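Local coordinates for protein putative peptidyl-arginine deiminase (Chlorobium tepidum, PDB 1XKN) that probably acts as a hydrolase that deiminates agmatine or the arginine residues of peptides, at residues F7-W12 / Y102-Q107; I115-Y120 / M148-M153. All coordinates share one frame; numbering follows the deposited sequence.

Interaction 1. Residues F7-W12 / Y102-Q107; sequences FMPPEW and YVIRTQ
With chi1 at 169°, F7 holds its ring opposite its own backbone N, while chi1 of -55° in I104 turns CG1 back beside the backbone N. As directly paired residues they share a face of the sheet, where these torsions leave the two side chains side by side. I104 CG1 meets the F7 ring at its edge, near the ring plane, 4.1 Å from F7 CD2, and the same methylene lies 4.3 Å from CG of P9. A face of the F7 ring is occupied from within its own segment, with P9 N 3.8 Å above the ring plane towards its rim.

Beneath these side chains, F7 and I104 form an antiparallel hydrogen-bonded pair. I104 N gives a short, nearly straight bond of 2.7 Å to F7 O, whereas F7 N reaches I104 O at 2.9 Å with a more bent N-H (133°); each donor lies in the carbonyl plane of its acceptor. F7 O also sits 3.4 Å from V103 CB. One residue along, the CB of selenomethionine M8 packs against V103 CG1 at 4.1 Å, and the extended remainder of M8 carries its selenium away from the strand.

On its other edge strand 102-107 bonds to the strand 110-119, through V103 to V114 and R105 to D112. After F7 the pairing ends; M8 adds no backbone bond to the strand, P9 and P10 have no N-H to offer, and the chain departs towards E11, whose carboxylate forms a salt bridge with R223 and a hydrogen bond with H338. The contact thus rests on two backbone bonds beneath thin apolar cover, a polar join at the margin of a sheet more than a packed hydrophobic interface.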
loop_
_atom_site.group_PDB
_atom_site.type_symbol
_atom_site.label_atom_id
_atom_site.label_comp_id
_atom_site.label_asym_id
_atom_site.label_seq_id
_atom_site.Cartn_x
_atom_site.Cartn_y
_atom_site.Cartn_z
ATOM N N PHE A 7 10.556 -11.754 -8.505
ATOM C CA PHE A 7 9.994 -12.127 -7.218
ATOM C C PHE A 7 9.638 -10.843 -6.492
ATOM O O PHE A 7 10.456 -9.923 -6.405
ATOM C CB PHE A 7 11.015 -12.919 -6.393
ATOM C CG PHE A 7 10.618 -13.111 -4.953
ATOM C CD1 PHE A 7 9.546 -13.931 -4.613
ATOM C CD2 PHE A 7 11.308 -12.456 -3.939
ATOM C CE1 PHE A 7 9.165 -14.095 -3.280
ATOM C CE2 PHE A 7 10.936 -12.611 -2.602
ATOM C CZ PHE A 7 9.863 -13.432 -2.276
HETATM N N MSE A 8 8.405 -10.768 -6.003
HETATM C CA MSE A 8 7.970 -9.603 -5.254
HETATM C C MSE A 8 7.876 -10.008 -3.793
HETATM O O MSE A 8 7.017 -10.806 -3.414
HETATM C CB MSE A 8 6.602 -9.108 -5.726
HETATM C CG MSE A 8 6.221 -7.781 -5.081
HETATM SE SE MSE A 8 4.448 -7.177 -5.528
HETATM C CE MSE A 8 4.011 -6.171 -3.942
ATOM N N PRO A 9 8.775 -9.479 -2.953
ATOM C CA PRO A 9 8.750 -9.819 -1.530
ATOM C C PRO A 9 7.443 -9.385 -0.883
ATOM O O PRO A 9 6.825 -8.405 -1.307
ATOM C CB PRO A 9 9.933 -9.037 -0.966
ATOM C CG PRO A 9 10.879 -8.977 -2.123
ATOM C CD PRO A 9 9.959 -8.667 -3.280
ATOM N N PRO A 10 6.998 -10.117 0.147
ATOM C CA PRO A 10 5.755 -9.738 0.819
ATOM C C PRO A 10 6.056 -8.495 1.657
ATOM O O PRO A 10 7.218 -8.196 1.936
ATOM C CB PRO A 10 5.431 -10.965 1.668
ATOM C CG PRO A 10 6.789 -11.472 2.032
ATOM C CD PRO A 10 7.569 -11.338 0.740
ATOM N N GLU A 11 5.016 -7.775 2.057
ATOM C CA GLU A 11 5.204 -6.555 2.820
ATOM C C GLU A 11 5.878 -6.763 4.173
ATOM O O GLU A 11 6.491 -5.842 4.709
ATOM C CB GLU A 11 3.857 -5.860 3.005
ATOM C CG GLU A 11 3.950 -4.434 3.489
ATOM C CD GLU A 11 2.639 -3.702 3.323
ATOM O OE1 GLU A 11 2.200 -3.553 2.165
ATOM O OE2 GLU A 11 2.049 -3.288 4.342
ATOM N N TRP A 12 5.769 -7.967 4.727
ATOM C CA TRP A 12 6.377 -8.247 6.022
ATOM C C TRP A 12 7.843 -8.676 5.928
ATOM O O TRP A 12 8.484 -8.906 6.952
ATOM C CB TRP A 12 5.573 -9.313 6.777
ATOM C CG TRP A 12 5.491 -10.627 6.071
ATOM C CD1 TRP A 12 6.458 -11.589 6.008
ATOM C CD2 TRP A 12 4.391 -11.112 5.300
ATOM N NE1 TRP A 12 6.026 -12.647 5.243
ATOM C CE2 TRP A 12 4.758 -12.380 4.798
ATOM C CE3 TRP A 12 3.123 -10.598 4.984
ATOM C CZ2 TRP A 12 3.906 -13.140 3.995
ATOM C CZ3 TRP A 12 2.278 -11.356 4.184
ATOM C CH2 TRP A 12 2.674 -12.613 3.703
ATOM N N TYR A 102 9.330 -2.518 -6.058
ATOM C CA TYR A 102 10.582 -3.265 -6.042
ATOM C C TYR A 102 10.341 -4.758 -6.191
ATOM O O TYR A 102 9.429 -5.307 -5.578
ATOM C CB TYR A 102 11.301 -3.046 -4.715
ATOM C CG TYR A 102 11.787 -1.644 -4.482
ATOM C CD1 TYR A 102 13.007 -1.214 -5.005
ATOM C CD2 TYR A 102 11.045 -0.753 -3.708
ATOM C CE1 TYR A 102 13.479 0.068 -4.754
ATOM C CE2 TYR A 102 11.508 0.528 -3.454
ATOM C CZ TYR A 102 12.724 0.929 -3.974
ATOM O OH TYR A 102 13.207 2.181 -3.693
ATOM N N VAL A 103 11.173 -5.406 -6.998
ATOM C CA VAL A 103 11.104 -6.848 -7.199
ATOM C C VAL A 103 12.540 -7.334 -7.347
ATOM O O VAL A 103 13.433 -6.547 -7.671
ATOM C CB VAL A 103 10.331 -7.248 -8.483
ATOM C CG1 VAL A 103 8.855 -6.915 -8.339
ATOM C CG2 VAL A 103 10.931 -6.553 -9.698
ATOM N N ILE A 104 12.764 -8.618 -7.097
ATOM C CA ILE A 104 14.094 -9.197 -7.232
ATOM C C ILE A 104 14.124 -9.907 -8.576
ATOM O O ILE A 104 13.274 -10.758 -8.856
ATOM C CB ILE A 104 14.395 -10.237 -6.120
ATOM C CG1 ILE A 104 14.197 -9.608 -4.739
ATOM C CG2 ILE A 104 15.819 -10.765 -6.275
ATOM C CD1 ILE A 104 14.980 -8.327 -4.522
ATOM N N ARG A 105 15.094 -9.550 -9.410
ATOM C CA ARG A 105 15.228 -10.152 -10.729
ATOM C C ARG A 105 16.281 -11.250 -10.732
ATOM O O ARG A 105 17.373 -11.075 -10.193
ATOM C CB ARG A 105 15.610 -9.086 -11.761
ATOM C CG ARG A 105 15.876 -9.641 -13.156
ATOM C CD ARG A 105 16.141 -8.538 -14.175
ATOM N NE ARG A 105 17.336 -7.752 -13.874
ATOM C CZ ARG A 105 17.750 -6.722 -14.606
ATOM N NH1 ARG A 105 17.065 -6.355 -15.683
ATOM N NH2 ARG A 105 18.845 -6.054 -14.264
ATOM N N THR A 106 15.942 -12.386 -11.330
ATOM C CA THR A 106 16.879 -13.498 -11.432
ATOM C C THR A 106 17.074 -13.830 -12.904
ATOM O O THR A 106 16.107 -14.054 -13.635
ATOM C CB THR A 106 16.370 -14.763 -10.707
ATOM O OG1 THR A 106 16.300 -14.515 -9.297
ATOM C CG2 THR A 106 17.316 -15.936 -10.953
ATOM N N GLN A 107 18.330 -13.853 -13.333
ATOM C CA GLN A 107 18.654 -14.160 -14.713
ATOM C C GLN A 107 20.093 -14.642 -14.802
ATOM O O GLN A 107 21.003 -14.012 -14.267
ATOM C CB GLN A 107 18.449 -12.920 -15.581
ATOM C CG GLN A 107 18.734 -13.119 -17.051
ATOM C CD GLN A 107 18.062 -12.059 -17.894
ATOM O OE1 GLN A 107 18.096 -10.874 -17.559
ATOM N NE2 GLN A 107 17.453 -12.476 -18.998
#

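Interaction 2. Residues I115-Y120 / M148-M153. With NA (sodium ion), chain B.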
loop_
_atom_site.group_PDB
_atom_site.type_symbol
_atom_site.label_atom_id
_atom_site.label_comp_id
_atom_site.label_asym_id
_atom_site.label_seq_id
_atom_site.Cartn_x
_atom_site.Cartn_y
_atom_site.Cartn_z
ATOM N N ILE A 115 13.317 -2.026 -10.142
ATOM C CA ILE A 115 12.013 -1.428 -9.913
ATOM C C ILE A 115 11.127 -1.791 -11.093
ATOM O O ILE A 115 11.483 -1.550 -12.244
ATOM C CB ILE A 115 12.117 0.101 -9.764
ATOM C CG1 ILE A 115 12.782 0.426 -8.419
ATOM C CG2 ILE A 115 10.726 0.743 -9.871
ATOM C CD1 ILE A 115 13.010 1.898 -8.166
HETATM N N MSE A 116 9.985 -2.400 -10.790
HETATM C CA MSE A 116 9.033 -2.816 -11.806
HETATM C C MSE A 116 8.052 -1.665 -11.972
HETATM O O MSE A 116 7.167 -1.448 -11.142
HETATM C CB MSE A 116 8.321 -4.102 -11.361
HETATM C CG MSE A 116 7.394 -4.720 -12.408
HETATM SE SE MSE A 116 8.305 -5.068 -14.088
HETATM C CE MSE A 116 9.568 -6.380 -13.423
ATOM N N ASN A 117 8.244 -0.922 -13.055
ATOM C CA ASN A 117 7.443 0.247 -13.365
ATOM C C ASN A 117 6.141 -0.040 -14.110
ATOM O O ASN A 117 6.154 -0.382 -15.294
ATOM C CB ASN A 117 8.308 1.211 -14.178
ATOM C CG ASN A 117 7.582 2.471 -14.543
ATOM O OD1 ASN A 117 7.029 3.144 -13.679
ATOM N ND2 ASN A 117 7.588 2.812 -15.826
ATOM N N TRP A 118 5.015 0.089 -13.411
ATOM C CA TRP A 118 3.706 -0.119 -14.031
ATOM C C TRP A 118 3.202 1.267 -14.387
ATOM O O TRP A 118 3.772 2.251 -13.947
ATOM C CB TRP A 118 2.710 -0.757 -13.053
ATOM C CG TRP A 118 3.129 -2.099 -12.556
ATOM C CD1 TRP A 118 3.943 -2.360 -11.494
ATOM C CD2 TRP A 118 2.812 -3.367 -13.142
ATOM N NE1 TRP A 118 4.160 -3.709 -11.383
ATOM C CE2 TRP A 118 3.482 -4.352 -12.384
ATOM C CE3 TRP A 118 2.033 -3.764 -14.237
ATOM C CZ2 TRP A 118 3.397 -5.718 -12.688
ATOM C CZ3 TRP A 118 1.950 -5.123 -14.539
ATOM C CH2 TRP A 118 2.631 -6.081 -13.766
ATOM N N GLU A 119 2.142 1.352 -15.176
ATOM C CA GLU A 119 1.600 2.656 -15.522
ATOM C C GLU A 119 0.621 3.109 -14.452
ATOM O O GLU A 119 0.025 2.292 -13.752
ATOM C CB GLU A 119 0.899 2.603 -16.880
ATOM C CG GLU A 119 1.853 2.435 -18.039
ATOM C CD GLU A 119 2.852 3.568 -18.121
ATOM O OE1 GLU A 119 2.435 4.713 -18.401
ATOM O OE2 GLU A 119 4.058 3.319 -17.902
ATOM N N TYR A 120 0.469 4.421 -14.328
ATOM C CA TYR A 120 -0.442 5.010 -13.360
ATOM C C TYR A 120 -1.330 5.989 -14.113
ATOM O O TYR A 120 -0.846 6.733 -14.973
ATOM C CB TYR A 120 0.344 5.763 -12.280
ATOM C CG TYR A 120 -0.509 6.414 -11.209
ATOM C CD1 TYR A 120 -1.214 5.641 -10.287
ATOM C CD2 TYR A 120 -0.592 7.805 -11.100
ATOM C CE1 TYR A 120 -1.979 6.232 -9.283
ATOM C CE2 TYR A 120 -1.358 8.407 -10.095
ATOM C CZ TYR A 120 -2.046 7.611 -9.190
ATOM O OH TYR A 120 -2.797 8.191 -8.189
HETATM N N MSE A 148 15.437 -0.375 -14.094
HETATM C CA MSE A 148 13.984 -0.295 -14.113
HETATM C C MSE A 148 13.444 -1.042 -15.323
HETATM O O MSE A 148 13.997 -0.954 -16.417
HETATM C CB MSE A 148 13.511 1.161 -14.176
HETATM C CG MSE A 148 11.995 1.301 -14.273
HETATM SE SE MSE A 148 11.370 3.132 -14.422
HETATM C CE MSE A 148 11.695 3.391 -16.306
ATOM N N VAL A 149 12.369 -1.791 -15.106
ATOM C CA VAL A 149 11.714 -2.537 -16.166
ATOM C C VAL A 149 10.306 -1.961 -16.248
ATOM O O VAL A 149 9.663 -1.759 -15.219
ATOM C CB VAL A 149 11.635 -4.046 -15.827
ATOM C CG1 VAL A 149 10.965 -4.803 -16.967
ATOM C CG2 VAL A 149 13.030 -4.601 -15.566
ATOM N N SER A 150 9.835 -1.673 -17.460
ATOM C CA SER A 150 8.491 -1.111 -17.636
ATOM C C SER A 150 7.544 -2.131 -18.259
ATOM O O SER A 150 7.902 -2.817 -19.214
ATOM C CB SER A 150 8.541 0.143 -18.516
ATOM O OG SER A 150 9.212 1.209 -17.866
ATOM N N THR A 151 6.328 -2.217 -17.724
ATOM C CA THR A 151 5.332 -3.173 -18.209
ATOM C C THR A 151 4.364 -2.607 -19.243
ATOM O O THR A 151 3.834 -3.345 -20.074
ATOM C CB THR A 151 4.463 -3.698 -17.061
ATOM O OG1 THR A 151 3.605 -2.643 -16.605
ATOM C CG2 THR A 151 5.327 -4.173 -15.910
ATOM N N GLY A 152 4.111 -1.306 -19.165
ATOM C CA GLY A 152 3.190 -0.676 -20.092
ATOM C C GLY A 152 1.740 -0.898 -19.702
ATOM O O GLY A 152 0.825 -0.489 -20.420
HETATM N N MSE A 153 1.530 -1.549 -18.561
HETATM C CA MSE A 153 0.183 -1.839 -18.067
HETATM C C MSE A 153 -0.115 -1.025 -16.812
HETATM O O MSE A 153 0.754 -0.855 -15.956
HETATM C CB MSE A 153 0.056 -3.336 -17.748
HETATM C CG MSE A 153 -1.319 -3.763 -17.238
HETATM SE SE MSE A 153 -1.422 -5.645 -16.752
HETATM C CE MSE A 153 -1.522 -5.442 -14.827
HETATM NA NA NA B . 4.796 4.523 -13.792
HETATM O O HOH W 1 5.127 0.852 -17.627
HETATM O O HOH W 2 5.676 4.943 -16.318
HETATM O O HOH W 3 3.884 4.318 -11.342
#
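The carboxamide of N117 faces a sodium ion and the neighbouring strand at once. Its OD1 binds the ion at 2.6 Å, while ND2 gives a nearly straight 3.1 Å bond to S150 OG, lying in the amide plane, and a second bond to a water that is itself a sodium ligand. These partners fix the rotation of the amide. W118 O, another water and N134 complete the site, and the first water also donates to E119 OE2, whose carboxylate is held by N134 as well.

On the opposite face of the sheet, T151 CG2 stands over the six-membered ring of W118, a CH-pi contact 3.6 Å from the centroid and close to the ring normal. With chi1 at 70°, T151 OG1 lies between its backbone N and carbonyl carbon, where it accepts from M153 N in an ST turn. Selenomethionine M153 meets the same ring obliquely, CE 3.5 Å from W118 CZ3, and its O takes the N-H of E119 at 2.7 Å from above the carbonyl plane.

Parallel neighbours with helix 131-144 between them, these strands form a beta-alpha-beta crossover, consistent with the pentein fold of guanidine-modifying enzymes.

From the N terminus, the short strand 5-7 and the loop after it are the first to be used. Interaction 1 brings them onto strand 101-107, closing a long loop that contains the strands and helices between. The chain then turns directly into strand 110-119, and interaction 2 closes a second, shorter loop by way of helix 131-144. The loops follow one another in series, neither nested nor crossed. Both contacts belong to one four-stranded mixed sheet, interaction 1 fastening its outermost strand 5-7 and interaction 2 the other, 148-152. The middle strands join them: Y102 CE1 packs 3.7 Å from I115 CG1, and V103 CG2 lies 3.9 Å from M116 CB.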